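Local coordinates for peptidase, M20/M25/M40 family (Staphylococcus aureus, PDB 4EWT), which probably hydrolyses the amide bond of N-acylated amino acids at a two-manganese centre, as an amidohydrolase of the M20 peptidase family, at residues A[273-278]-A[289-294]; A[187-192]-A[254-259]; A[230-235]-A[260-265]. All blocks are in the same frame, centred on the assembly; numbering follows the deposited sequence.

Interaction 1: A[273-278]-A[289-294]; sequences EIKRLS and CTLEYN. With PE7 (1-deoxy-1-thio-heptaethylene glycol), chain L.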
# COMPACT_ATOMS: atom_id res chain seq x y z
N GLU A 273 8.50 -16.21 -3.22
CA GLU A 273 7.63 -15.15 -2.70
C GLU A 273 7.16 -14.13 -3.74
O GLU A 273 6.05 -13.61 -3.65
CB GLU A 273 8.26 -14.49 -1.44
CG GLU A 273 8.39 -15.49 -0.25
CD GLU A 273 7.05 -16.12 0.16
OE1 GLU A 273 6.01 -15.47 -0.03
OE2 GLU A 273 7.02 -17.27 0.67
N ILE A 274 8.00 -13.85 -4.74
CA ILE A 274 7.63 -12.95 -5.84
C ILE A 274 6.62 -13.66 -6.73
O ILE A 274 5.66 -13.04 -7.19
CB ILE A 274 8.87 -12.52 -6.68
CG1 ILE A 274 9.69 -11.50 -5.90
CG2 ILE A 274 8.46 -11.97 -8.10
CD1 ILE A 274 11.01 -11.11 -6.56
N LYS A 275 6.84 -14.95 -6.97
CA LYS A 275 5.85 -15.76 -7.69
C LYS A 275 4.50 -15.84 -6.97
O LYS A 275 3.48 -15.83 -7.64
CB LYS A 275 6.40 -17.16 -8.02
CG LYS A 275 7.38 -17.11 -9.17
CD LYS A 275 8.17 -18.42 -9.40
CE LYS A 275 8.99 -18.30 -10.69
NZ LYS A 275 9.66 -19.61 -11.07
N ARG A 276 4.50 -15.85 -5.63
CA ARG A 276 3.25 -15.89 -4.85
C ARG A 276 2.49 -14.57 -4.98
O ARG A 276 1.27 -14.54 -5.17
CB ARG A 276 3.52 -16.16 -3.36
CG ARG A 276 2.23 -16.48 -2.54
CD ARG A 276 2.42 -16.16 -1.04
NE ARG A 276 3.52 -16.91 -0.44
CZ ARG A 276 3.42 -18.12 0.10
NH1 ARG A 276 2.23 -18.75 0.16
NH2 ARG A 276 4.50 -18.70 0.61
N LEU A 277 3.21 -13.48 -4.84
CA LEU A 277 2.62 -12.16 -5.03
C LEU A 277 2.10 -11.95 -6.43
O LEU A 277 1.06 -11.33 -6.61
CB LEU A 277 3.61 -11.06 -4.69
CG LEU A 277 3.98 -11.03 -3.21
CD1 LEU A 277 5.14 -10.05 -3.06
CD2 LEU A 277 2.76 -10.62 -2.36
N SER A 278 2.82 -12.46 -7.41
CA SER A 278 2.46 -12.24 -8.80
C SER A 278 1.18 -13.01 -9.19
O SER A 278 0.26 -12.44 -9.81
CB SER A 278 3.63 -12.63 -9.71
OG SER A 278 3.19 -12.65 -11.06
N CYS A 289 -1.36 -11.88 -15.14
CA CYS A 289 0.06 -11.61 -14.95
C CYS A 289 0.89 -12.57 -15.76
O CYS A 289 0.64 -13.77 -15.73
CB CYS A 289 0.43 -11.78 -13.49
SG CYS A 289 -0.14 -10.44 -12.48
N THR A 290 1.89 -12.05 -16.47
CA THR A 290 2.86 -12.89 -17.17
C THR A 290 4.24 -12.63 -16.58
O THR A 290 4.85 -11.58 -16.84
CB THR A 290 2.85 -12.67 -18.70
OG1 THR A 290 1.50 -12.64 -19.15
CG2 THR A 290 3.61 -13.80 -19.45
N LEU A 291 4.69 -13.57 -15.76
CA LEU A 291 5.98 -13.50 -15.11
C LEU A 291 7.01 -14.37 -15.83
O LEU A 291 6.77 -15.56 -16.09
CB LEU A 291 5.85 -13.94 -13.65
CG LEU A 291 7.03 -13.75 -12.70
CD1 LEU A 291 7.42 -12.30 -12.58
CD2 LEU A 291 6.69 -14.33 -11.33
N GLU A 292 8.12 -13.74 -16.20
CA GLU A 292 9.30 -14.43 -16.72
C GLU A 292 10.36 -14.21 -15.63
O GLU A 292 10.69 -13.08 -15.30
CB GLU A 292 9.76 -13.80 -18.04
CG GLU A 292 8.72 -13.86 -19.18
CD GLU A 292 9.10 -12.96 -20.37
OE1 GLU A 292 8.23 -12.17 -20.82
OE2 GLU A 292 10.26 -13.02 -20.85
N TYR A 293 10.85 -15.29 -15.05
CA TYR A 293 11.77 -15.19 -13.95
C TYR A 293 13.05 -15.94 -14.33
O TYR A 293 13.05 -17.16 -14.49
CB TYR A 293 11.13 -15.76 -12.68
CG TYR A 293 11.82 -15.32 -11.40
CD1 TYR A 293 11.29 -14.31 -10.62
CD2 TYR A 293 13.03 -15.90 -11.00
CE1 TYR A 293 11.93 -13.89 -9.45
CE2 TYR A 293 13.68 -15.48 -9.84
CZ TYR A 293 13.12 -14.48 -9.07
OH TYR A 293 13.75 -14.08 -7.92
N ASN A 294 14.14 -15.18 -14.52
CA ASN A 294 15.37 -15.72 -15.09
C ASN A 294 16.49 -15.68 -14.07
O ASN A 294 16.97 -14.60 -13.71
CB ASN A 294 15.79 -14.92 -16.33
CG ASN A 294 14.79 -15.03 -17.48
OD1 ASN A 294 14.18 -16.08 -17.71
ND2 ASN A 294 14.64 -13.95 -18.23
S1 PE7 L . 5.88 -23.64 14.41
C2 PE7 L . 4.90 -25.15 14.77
C3 PE7 L . 3.44 -25.02 14.35
O4 PE7 L . 3.35 -25.01 12.91
C5 PE7 L . 2.03 -25.40 12.51
C6 PE7 L . 1.46 -24.33 11.61
O7 PE7 L . 2.18 -24.45 10.38
C8 PE7 L . 1.80 -23.38 9.51
C9 PE7 L . 2.59 -23.40 8.21
O10 PE7 L . 3.91 -23.83 8.44
C11 PE7 L . 4.79 -23.18 7.53
C12 PE7 L . 5.92 -22.45 8.22
O13 PE7 L . 6.03 -21.19 7.55
C14 PE7 L . 7.05 -20.35 8.09
C15 PE7 L . 6.62 -18.94 7.71
O16 PE7 L . 6.29 -18.97 6.34
C17 PE7 L . 5.90 -17.68 5.89
C18 PE7 L . 5.20 -17.89 4.57
O19 PE7 L . 3.85 -18.20 4.91
C20 PE7 L . 3.04 -18.14 3.73
C21 PE7 L . 1.96 -19.23 3.73
O22 PE7 L . 2.47 -20.47 4.26
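Helix-on-sheet packing brings Ile274, Lys275 and Ser278 of helix 264-285 against Cys289, Leu291 and Tyr293 of strand 288-295, which directly follows it in the chain. The two short axes run almost antiparallel, at 167°, and come within 9.8 Å of each other. Leu291 is the central side chain of the contact. With its CG anti to the backbone N (chi1 -171°), Leu291 CD2 is carried to Lys275 CG at 3.6 Å, and the same methyl lies 3.9 Å from Ser278 CB. Beside it, Ile274 CD1 meets the Tyr293 ring at its edge, near the ring plane, 4.1 Å from CE1.

The contact joins the helical layer to the sheet in the ferredoxin-like satellite domain known from M20 enzymes. Cys289, Leu291 and Tyr293 look toward the helix, while Thr290 and Glu292 point away from it. Ile274 also touches Phe188 of the adjoining strand and Leu219 of helix 208-226.

Lys275 lends its extended aliphatic chain, CE lying 3.9 Å from Tyr293 CB, while its NZ forms a salt bridge with Glu271. On another flank of the helix, Arg276 grips Glu273 side-on: NE reaches OE1 at 2.9 Å, and NH2 reaches OE2 at 2.9 Å, both on the syn sides of the carboxylate. The guanidinium, thus fixed in its rotation, carries PE7 over one face, Arg276 NH2 lying 3.5 Å from PE7 C20.

Interaction 2: A[187-192]-A[254-259]; sequences FFKLKV and EIEGDV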
# COMPACT_ATOMS: atom_id res chain seq x y z
N PHE A 187 16.74 -12.00 -12.52
CA PHE A 187 16.01 -10.95 -13.21
C PHE A 187 14.60 -11.40 -13.52
O PHE A 187 14.37 -12.57 -13.86
CB PHE A 187 16.70 -10.60 -14.54
CG PHE A 187 18.09 -10.09 -14.37
CD1 PHE A 187 18.32 -8.85 -13.76
CD2 PHE A 187 19.18 -10.83 -14.82
CE1 PHE A 187 19.62 -8.37 -13.60
CE2 PHE A 187 20.48 -10.36 -14.67
CZ PHE A 187 20.70 -9.13 -14.07
N PHE A 188 13.65 -10.48 -13.47
CA PHE A 188 12.29 -10.80 -13.86
C PHE A 188 11.61 -9.68 -14.64
O PHE A 188 11.90 -8.49 -14.46
CB PHE A 188 11.44 -11.22 -12.64
CG PHE A 188 11.27 -10.14 -11.59
CD1 PHE A 188 10.12 -9.37 -11.56
CD2 PHE A 188 12.25 -9.94 -10.62
CE1 PHE A 188 9.95 -8.37 -10.57
CE2 PHE A 188 12.11 -8.95 -9.61
CZ PHE A 188 10.96 -8.17 -9.59
N LYS A 189 10.70 -10.10 -15.52
CA LYS A 189 9.79 -9.18 -16.19
C LYS A 189 8.40 -9.61 -15.82
O LYS A 189 8.10 -10.80 -15.81
CB LYS A 189 9.97 -9.25 -17.71
CG LYS A 189 11.36 -8.86 -18.18
CD LYS A 189 11.50 -9.00 -19.69
CE LYS A 189 12.88 -8.51 -20.16
NZ LYS A 189 13.34 -9.26 -21.37
N LEU A 190 7.55 -8.65 -15.48
CA LEU A 190 6.17 -8.97 -15.16
C LEU A 190 5.26 -8.11 -16.02
O LEU A 190 5.35 -6.87 -16.01
CB LEU A 190 5.88 -8.75 -13.68
CG LEU A 190 4.41 -8.83 -13.22
CD1 LEU A 190 3.81 -10.25 -13.35
CD2 LEU A 190 4.32 -8.33 -11.80
N LYS A 191 4.39 -8.77 -16.76
CA LYS A 191 3.40 -8.05 -17.50
C LYS A 191 2.10 -8.15 -16.72
O LYS A 191 1.70 -9.23 -16.33
CB LYS A 191 3.24 -8.60 -18.93
CG LYS A 191 2.09 -7.95 -19.68
CD LYS A 191 2.14 -8.20 -21.18
CE LYS A 191 1.74 -9.61 -21.51
NZ LYS A 191 1.38 -9.74 -22.98
N VAL A 192 1.50 -7.00 -16.45
CA VAL A 192 0.22 -6.92 -15.74
C VAL A 192 -0.81 -6.44 -16.76
O VAL A 192 -0.77 -5.27 -17.19
CB VAL A 192 0.28 -5.97 -14.51
CG1 VAL A 192 -1.06 -5.94 -13.78
CG2 VAL A 192 1.40 -6.38 -13.50
N GLU A 254 4.26 -2.89 -17.85
CA GLU A 254 5.38 -3.79 -17.82
C GLU A 254 6.34 -3.43 -16.74
O GLU A 254 6.84 -2.36 -16.69
CB GLU A 254 6.17 -3.84 -19.10
CG GLU A 254 5.40 -4.06 -20.28
CD GLU A 254 5.26 -5.47 -20.65
OE1 GLU A 254 5.78 -6.35 -19.98
OE2 GLU A 254 4.57 -5.69 -21.63
N ILE A 255 6.57 -4.37 -15.88
CA ILE A 255 7.47 -4.20 -14.76
C ILE A 255 8.72 -5.03 -14.98
O ILE A 255 8.64 -6.19 -15.37
CB ILE A 255 6.77 -4.56 -13.43
CG1 ILE A 255 5.85 -3.41 -12.99
CG2 ILE A 255 7.81 -4.92 -12.35
CD1 ILE A 255 4.66 -3.88 -12.13
N GLU A 256 9.88 -4.43 -14.74
CA GLU A 256 11.12 -5.18 -14.76
C GLU A 256 11.87 -4.98 -13.46
O GLU A 256 11.96 -3.85 -12.94
CB GLU A 256 11.98 -4.78 -15.96
CG GLU A 256 11.40 -5.17 -17.31
CD GLU A 256 12.30 -4.78 -18.46
OE1 GLU A 256 13.27 -4.03 -18.23
OE2 GLU A 256 12.05 -5.23 -19.61
N GLY A 257 12.40 -6.07 -12.93
CA GLY A 257 13.15 -6.00 -11.69
C GLY A 257 14.36 -6.90 -11.59
O GLY A 257 14.61 -7.77 -12.45
N ASP A 258 15.14 -6.69 -10.54
CA ASP A 258 16.24 -7.58 -10.25
C ASP A 258 16.37 -7.87 -8.78
O ASP A 258 15.88 -7.13 -7.92
CB ASP A 258 17.55 -7.10 -10.89
CG ASP A 258 18.31 -6.14 -10.03
OD1 ASP A 258 17.82 -5.01 -9.86
OD2 ASP A 258 19.40 -6.53 -9.52
N VAL A 259 17.03 -8.98 -8.53
CA VAL A 259 17.00 -9.70 -7.28
C VAL A 259 18.43 -10.07 -6.95
O VAL A 259 19.18 -10.51 -7.82
CB VAL A 259 16.15 -10.99 -7.44
CG1 VAL A 259 16.48 -12.01 -6.36
CG2 VAL A 259 14.62 -10.66 -7.45
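Phe188 pairs with Gly257, and Leu190 with Ile255, through two reciprocal sets of backbone hydrogen bonds. In the first, Phe188 N reaches Gly257 O at 3.1 Å and Gly257 N reaches Phe188 O at 2.9 Å. In the second, Leu190 N donates to Ile255 O at 2.7 Å, and Ile255 N to Leu190 O at 2.8 Å. All four are nearly straight at the hydrogen, but the acceptors are used differently: Ile255 N lies in the carbonyl plane of Leu190, whereas Phe188 N stands 36° out of that of Gly257.

Lys189-Glu256 lies between these two sites, and Phe187-Asp258 and Lys191-Glu254 flank them; all three are non-hydrogen-bonded pairs, completing the antiparallel register of two central strands in the four-stranded satellite-domain sheet. The backbone of Phe187, Lys189 and Lys191 is bonded on the other side to Asn294, Glu292 and Thr290 of strand 288-295, while Glu254 bonds to Asp241 of strand 233-242.

On the helix-facing side, the Phe188 side chain takes the crowded position between its backbone N and carbonyl carbon (chi1 63°) and folds across the neighbouring strand. Gly257 CA makes a CH-pi contact over one ring face, 3.9 Å from the Phe188 centroid and 20° off the normal; Val259 CG2 meets the edge, 3.7 Å from Phe188 CE2.

The face with Phe187, Lys189 and Lys191 is mixed, with charged chains beside one aromatic ring. Lys189 and Glu256 run side by side, yet Lys189 NZ stays 4.6 Å from Glu256 OE2, beyond a salt bridge. Asp258 OD2 is held in a salt bridge by Arg260 NH2. Asp258 CB lies 3.4 Å from Phe187 CD1. Phe187 also stacks edge-to-face with Phe246 of the third subunit.

Interaction 3: A[230-235]-A[260-265]; sequences FETGVV and RGLTDA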
# COMPACT_ATOMS: atom_id res chain seq x y z
N PHE A 230 18.78 -11.87 9.28
CA PHE A 230 20.17 -12.28 9.05
C PHE A 230 20.48 -12.75 7.64
O PHE A 230 21.62 -13.06 7.32
CB PHE A 230 20.60 -13.32 10.10
CG PHE A 230 20.78 -12.73 11.45
CD1 PHE A 230 22.04 -12.34 11.89
CD2 PHE A 230 19.67 -12.49 12.27
CE1 PHE A 230 22.21 -11.75 13.16
CE2 PHE A 230 19.82 -11.89 13.52
CZ PHE A 230 21.09 -11.53 13.96
N GLU A 231 19.47 -12.80 6.79
CA GLU A 231 19.71 -13.02 5.37
C GLU A 231 19.98 -11.69 4.68
O GLU A 231 19.67 -10.61 5.20
CB GLU A 231 18.50 -13.71 4.71
CG GLU A 231 18.28 -15.15 5.12
CD GLU A 231 16.99 -15.69 4.51
OE1 GLU A 231 17.01 -16.04 3.31
OE2 GLU A 231 15.95 -15.76 5.22
N THR A 232 20.56 -11.78 3.48
CA THR A 232 20.90 -10.63 2.67
C THR A 232 20.21 -10.78 1.32
O THR A 232 20.56 -11.65 0.51
CB THR A 232 22.41 -10.55 2.56
OG1 THR A 232 22.93 -10.40 3.88
CG2 THR A 232 22.89 -9.40 1.68
N GLY A 233 19.18 -9.96 1.11
CA GLY A 233 18.35 -10.01 -0.09
C GLY A 233 17.98 -8.62 -0.56
O GLY A 233 17.90 -7.69 0.25
N VAL A 234 17.78 -8.48 -1.88
CA VAL A 234 17.39 -7.19 -2.46
C VAL A 234 16.38 -7.48 -3.55
O VAL A 234 16.60 -8.39 -4.37
CB VAL A 234 18.56 -6.43 -3.16
CG1 VAL A 234 18.17 -4.95 -3.44
CG2 VAL A 234 19.81 -6.49 -2.37
N VAL A 235 15.29 -6.72 -3.56
CA VAL A 235 14.31 -6.78 -4.63
C VAL A 235 14.07 -5.36 -5.08
O VAL A 235 13.51 -4.54 -4.32
CB VAL A 235 12.99 -7.48 -4.18
CG1 VAL A 235 12.00 -7.53 -5.32
CG2 VAL A 235 13.28 -8.91 -3.69
N ARG A 260 18.82 -9.84 -5.70
CA ARG A 260 20.07 -10.35 -5.18
C ARG A 260 19.79 -11.15 -3.92
O ARG A 260 18.97 -10.75 -3.09
CB ARG A 260 21.05 -9.24 -4.79
CG ARG A 260 21.15 -8.09 -5.73
CD ARG A 260 22.16 -8.28 -6.84
NE ARG A 260 21.92 -7.22 -7.81
CZ ARG A 260 22.77 -6.81 -8.73
NH1 ARG A 260 23.98 -7.35 -8.83
NH2 ARG A 260 22.41 -5.83 -9.55
N GLY A 261 20.50 -12.27 -3.78
CA GLY A 261 20.47 -13.05 -2.55
C GLY A 261 21.88 -13.51 -2.28
O GLY A 261 22.56 -13.98 -3.19
N LEU A 262 22.33 -13.38 -1.03
CA LEU A 262 23.70 -13.76 -0.70
C LEU A 262 23.89 -15.29 -0.65
O LEU A 262 25.00 -15.79 -0.84
CB LEU A 262 24.15 -13.08 0.62
CG LEU A 262 25.54 -13.41 1.17
CD1 LEU A 262 26.64 -12.98 0.19
CD2 LEU A 262 25.74 -12.79 2.55
N THR A 263 22.82 -16.04 -0.39
CA THR A 263 22.90 -17.50 -0.49
C THR A 263 21.91 -17.99 -1.55
O THR A 263 21.01 -17.25 -1.94
CB THR A 263 22.61 -18.18 0.86
OG1 THR A 263 21.21 -18.12 1.14
CG2 THR A 263 23.39 -17.53 2.02
N ASP A 264 22.09 -19.23 -2.01
CA ASP A 264 21.12 -19.88 -2.88
C ASP A 264 19.74 -20.04 -2.24
O ASP A 264 18.73 -19.90 -2.92
CB ASP A 264 21.61 -21.28 -3.28
CG ASP A 264 22.92 -21.24 -4.04
OD1 ASP A 264 23.27 -20.18 -4.62
OD2 ASP A 264 23.58 -22.30 -4.05
N ALA A 265 19.70 -20.37 -0.95
CA ALA A 265 18.42 -20.50 -0.24
C ALA A 265 17.66 -19.16 -0.25
O ALA A 265 16.44 -19.14 -0.47
CB ALA A 265 18.62 -21.01 1.16
O HOH W 1 15.59 -18.27 2.69
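Thr232, Val234, Arg260 and Leu262 join the open end of the beta hairpin formed by strands 233-242 and 248-261, an antiparallel contact in the ferredoxin-like satellite domain, just before the chain enters helix 264-285. Three backbone hydrogen bonds establish the pairing. Val234 N donates to Arg260 O at 2.8 Å, and Arg260 N returns a bond to Val234 O at 3.0 Å. Further along, Leu262 N donates to Thr232 O at 2.9 Å, extending the pairing one step past the regular strands.

Between these bonds Gly233 faces Gly261 as a non-hydrogen-bonded pair, with their CA atoms 4.4 Å apart. Val234 and Arg260 lie side by side through aliphatic carbons, Val234 CG2 being 3.9 Å from Arg260 CB. A bend at chi2 (-88°) then leads the guanidinium away toward its salt bridge with Asp258.

Val234 and Thr232 also pack on Pro229 and Phe230 of the fourth subunit, respectively, so this hairpin end lies at a subunit interface. Thr263 occupies the N-cap position of the following helix. Thr232 and Leu262 meet at an oblique angle, Thr232 CB lying 3.6 Å from Leu262 CB.

Overall arrangement
All three interactions lie in the satellite domain and reach one antiparallel sheet. Strands 288-295, 179-193, 248-261 and 233-242 are neighbours in that order. Interactions 1 and 2 have centres about 8 Å apart and join where Asn294 N meets Phe187 O at 2.7 Å, a probable hydrogen bond. Interaction 3 is centred about 17 Å from interaction 1 and 18 Å from interaction 2, sharing helix 264-285 with the former and strand 248-261 with the latter. Along the chain interactions 2 and 3 alternate, and both close before interaction 1 opens. Helix packing, central strand pairing and hairpin end thus build one unit, which interactions 2 and 3 connect to the third subunit.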